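Local coordinates for OmpT protein (Vibrio cholerae serotype O1, PDB 6EHD) that probably works as a general diffusion porin, a beta-barrel channel that lets small solutes and ions cross the outer membrane, at residues W88-S91 and D92-G96. The protein carries 1 engineered substitution. Sequence-based numbering, arbitrary orientation.
With C8E ((hydroxyethyloxy)tri(ethyloxy)octane), chain B.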
ATOM      1  N   TRP A  88      -7.119   5.084   4.039  1.00 25.73           N
ATOM      2  CA  TRP A  88      -6.437   4.031   3.205  1.00 25.48           C
ATOM      3  C   TRP A  88      -7.288   2.738   3.238  1.00 25.63           C
ATOM      4  O   TRP A  88      -7.995   2.511   4.272  1.00 27.49           O
ATOM      5  CB  TRP A  88      -5.014   3.766   3.668  1.00 24.59           C
ATOM      6  CG  TRP A  88      -4.154   4.991   3.798  1.00 27.47           C
ATOM      7  CD1 TRP A  88      -3.490   5.372   4.930  1.00 27.93           C
ATOM      8  CD2 TRP A  88      -4.031   6.066   2.880  1.00 32.19           C
ATOM      9  NE1 TRP A  88      -2.890   6.571   4.731  1.00 30.34           N
ATOM     10  CE2 TRP A  88      -3.205   7.022   3.476  1.00 30.62           C
ATOM     11  CE3 TRP A  88      -4.549   6.324   1.583  1.00 37.17           C
ATOM     12  CZ2 TRP A  88      -2.871   8.229   2.841  1.00 38.13           C
ATOM     13  CZ3 TRP A  88      -4.199   7.517   0.939  1.00 43.80           C
ATOM     14  CH2 TRP A  88      -3.371   8.449   1.571  1.00 40.83           C
ATOM     15  N   THR A  89      -7.179   1.881   2.224  1.00 23.48           N
ATOM     16  CA  THR A  89      -7.856   0.547   2.294  1.00 24.05           C
ATOM     17  C   THR A  89      -7.277  -0.372   3.392  1.00 26.63           C
ATOM     18  O   THR A  89      -6.088  -0.256   3.789  1.00 21.72           O
ATOM     19  CB  THR A  89      -7.875  -0.196   0.944  1.00 26.47           C
ATOM     20  OG1 THR A  89      -6.543  -0.554   0.547  1.00 25.37           O
ATOM     21  CG2 THR A  89      -8.541   0.612  -0.154  1.00 29.74           C
ATOM     22  N   THR A  90      -8.123  -1.255   3.918  1.00 22.06           N
ATOM     23  CA  THR A  90      -7.717  -2.317   4.832  1.00 21.37           C
ATOM     24  C   THR A  90      -6.567  -3.183   4.144  1.00 21.59           C
ATOM     25  O   THR A  90      -5.572  -3.546   4.811  1.00 21.46           O
ATOM     26  CB  THR A  90      -8.909  -3.267   5.172  1.00 24.38           C
ATOM     27  OG1 THR A  90      -9.931  -2.514   5.823  1.00 24.18           O
ATOM     28  CG2 THR A  90      -8.460  -4.417   6.073  1.00 25.61           C
ATOM     29  N   SER A  91      -6.744  -3.423   2.844  1.00 21.69           N
ATOM     30  CA  SER A  91      -5.686  -4.153   2.054  1.00 23.68           C
ATOM     31  C   SER A  91      -4.305  -3.461   2.088  1.00 24.96           C
ATOM     32  O   SER A  91      -3.234  -4.143   2.136  1.00 23.73           O
ATOM     33  CB  SER A  91      -6.180  -4.420   0.600  1.00 23.44           C
ATOM     34  OG  SER A  91      -6.681  -3.223  -0.005  1.00 26.00           O
ATOM     35  N   ASP A  92      -4.303  -2.136   2.078  1.00 23.18           N
ATOM     36  CA  ASP A  92      -3.045  -1.314   2.183  1.00 22.86           C
ATOM     37  C   ASP A  92      -2.476  -1.381   3.574  1.00 21.98           C
ATOM     38  O   ASP A  92      -1.242  -1.488   3.712  1.00 22.82           O
ATOM     39  CB  ASP A  92      -3.302   0.103   1.785  1.00 23.90           C
ATOM     40  CG  ASP A  92      -2.030   0.950   1.540  1.00 29.06           C
ATOM     41  OD1 ASP A  92      -1.270   0.626   0.638  1.00 25.48           O
ATOM     42  OD2 ASP A  92      -1.885   1.988   2.214  1.00 28.70           O
ATOM     43  N   ASP A  93      -3.339  -1.388   4.614  1.00 21.23           N
ATOM     44  CA  ASP A  93      -2.871  -1.460   6.014  1.00 21.48           C
ATOM     45  C   ASP A  93      -2.191  -2.811   6.242  1.00 23.63           C
ATOM     46  O   ASP A  93      -1.094  -2.917   6.904  1.00 23.93           O
ATOM     47  CB  ASP A  93      -4.049  -1.357   7.008  1.00 22.15           C
ATOM     48  CG  ASP A  93      -4.769  -0.005   7.026  1.00 25.71           C
ATOM     49  OD1 ASP A  93      -4.251   0.994   6.500  1.00 25.51           O
ATOM     50  OD2 ASP A  93      -5.951  -0.009   7.597  1.00 26.81           O
ATOM     51  N   VAL A  94      -2.822  -3.912   5.771  1.00 22.10           N
ATOM     52  CA  VAL A  94      -2.282  -5.275   6.028  1.00 20.95           C
ATOM     53  C   VAL A  94      -1.036  -5.539   5.139  1.00 22.31           C
ATOM     54  O   VAL A  94      -0.043  -6.050   5.620  1.00 22.50           O
ATOM     55  CB  VAL A  94      -3.351  -6.341   5.749  1.00 22.49           C
ATOM     56  CG1 VAL A  94      -2.813  -7.778   5.630  1.00 23.53           C
ATOM     57  CG2 VAL A  94      -4.553  -6.238   6.697  1.00 23.19           C
ATOM     58  N   TYR A  95      -1.084  -5.151   3.871  1.00 20.82           N
ATOM     59  CA  TYR A  95       0.046  -5.157   2.955  1.00 21.96           C
ATOM     60  C   TYR A  95       0.581  -6.611   2.738  1.00 21.27           C
ATOM     61  O   TYR A  95      -0.277  -7.575   2.553  1.00 22.01           O
ATOM     62  CB  TYR A  95       1.132  -4.112   3.379  1.00 22.20           C
ATOM     63  CG  TYR A  95       1.981  -3.579   2.227  1.00 20.76           C
ATOM     64  CD1 TYR A  95       1.386  -2.983   1.069  1.00 21.57           C
ATOM     65  CD2 TYR A  95       3.414  -3.594   2.273  1.00 22.44           C
ATOM     66  CE1 TYR A  95       2.142  -2.521   0.004  1.00 22.29           C
ATOM     67  CE2 TYR A  95       4.172  -3.026   1.208  1.00 22.67           C
ATOM     68  CZ  TYR A  95       3.561  -2.533   0.060  1.00 21.67           C
ATOM     69  OH  TYR A  95       4.313  -1.997  -0.998  1.00 22.42           O
ATOM     70  N   GLY A  96       1.908  -6.792   2.777  1.00 21.41           N
ATOM     71  CA  GLY A  96       2.527  -8.135   2.480  1.00 20.35           C
ATOM     72  C   GLY A  96       4.024  -7.987   2.474  1.00 20.23           C
ATOM     73  O   GLY A  96       4.527  -6.970   2.977  1.00 19.50           O
TER
HETATM   74  O9  C8E B 401      -4.906  -1.433  11.149  1.00 49.56           O
HETATM   75  C10 C8E B 401      -5.196  -0.448  12.121  1.00 57.08           C
HETATM   76  C11 C8E B 401      -4.623  -0.710  13.503  1.00 54.70           C
HETATM   77  O12 C8E B 401      -4.542  -2.107  13.786  1.00 61.91           O
HETATM   78  C13 C8E B 401      -4.096  -2.384  15.118  1.00 58.62           C
HETATM   79  C14 C8E B 401      -3.843  -3.887  15.307  1.00 59.40           C
HETATM   80  O15 C8E B 401      -3.036  -4.521  14.275  1.00 51.56           O
HETATM   81  C16 C8E B 401      -2.729  -5.880  14.640  1.00 48.99           C
HETATM   82  C17 C8E B 401      -2.365  -6.734  13.435  1.00 56.62           C
HETATM   83  O18 C8E B 401      -1.669  -6.053  12.421  1.00 55.59           O
HETATM   84  C19 C8E B 401      -1.234  -6.757  11.249  1.00 51.80           C
HETATM   85  C20 C8E B 401      -2.059  -6.406  10.022  1.00 44.18           C
HETATM   86  O21 C8E B 401      -1.996  -5.014   9.860  1.00 48.34           O
HETATM   87  O   HOH W   1      -2.618  -6.826   1.156  1.00 24.81           O
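T89 and D93 are joined by the first backbone bond of a helix barely more than one turn long. D93 N gives its hydrogen to T89 O at 3.1 Å, and D92 N adds a weak bond to the same oxygen. V94 N then binds T90 O at 2.9 Å. Y95 N binds S91 O at 2.9 Å. A water bridges S91 O and Y95 O where the chain leaves the helix at Y95, with positive phi.

T89 sits at the N-cap. Its OG1 donates to S91 OG at 2.7 Å, and S91 OG also bonds E150. T89 OG1 lies 3.5 Å from D92 CB, the two side chains crossing at about a right angle.

W88 makes looser contacts. Its CB is 3.9 Å from D92 OD2 and 4.0 Å from D93 OD1. D92 CG stands anti to the backbone N (chi1 -166°). This puts OD2 beside the base of the W88 side chain, with the ring and carboxylate planes 67° apart. D92 OD1 bonds Y110 OH, and OD2 bonds a MES molecule that probably came from the crystallisation liquor.

The helix lies near the middle of the barrel, consistent with the inward-folded constriction loop of general porins. D93 forms a salt bridge with K123 on strand 121-128, V94 packs on W132 of strand 131-138, and T89 and S91 touch strand 147-157. W88 reaches R69 and N70 of strand 67-77.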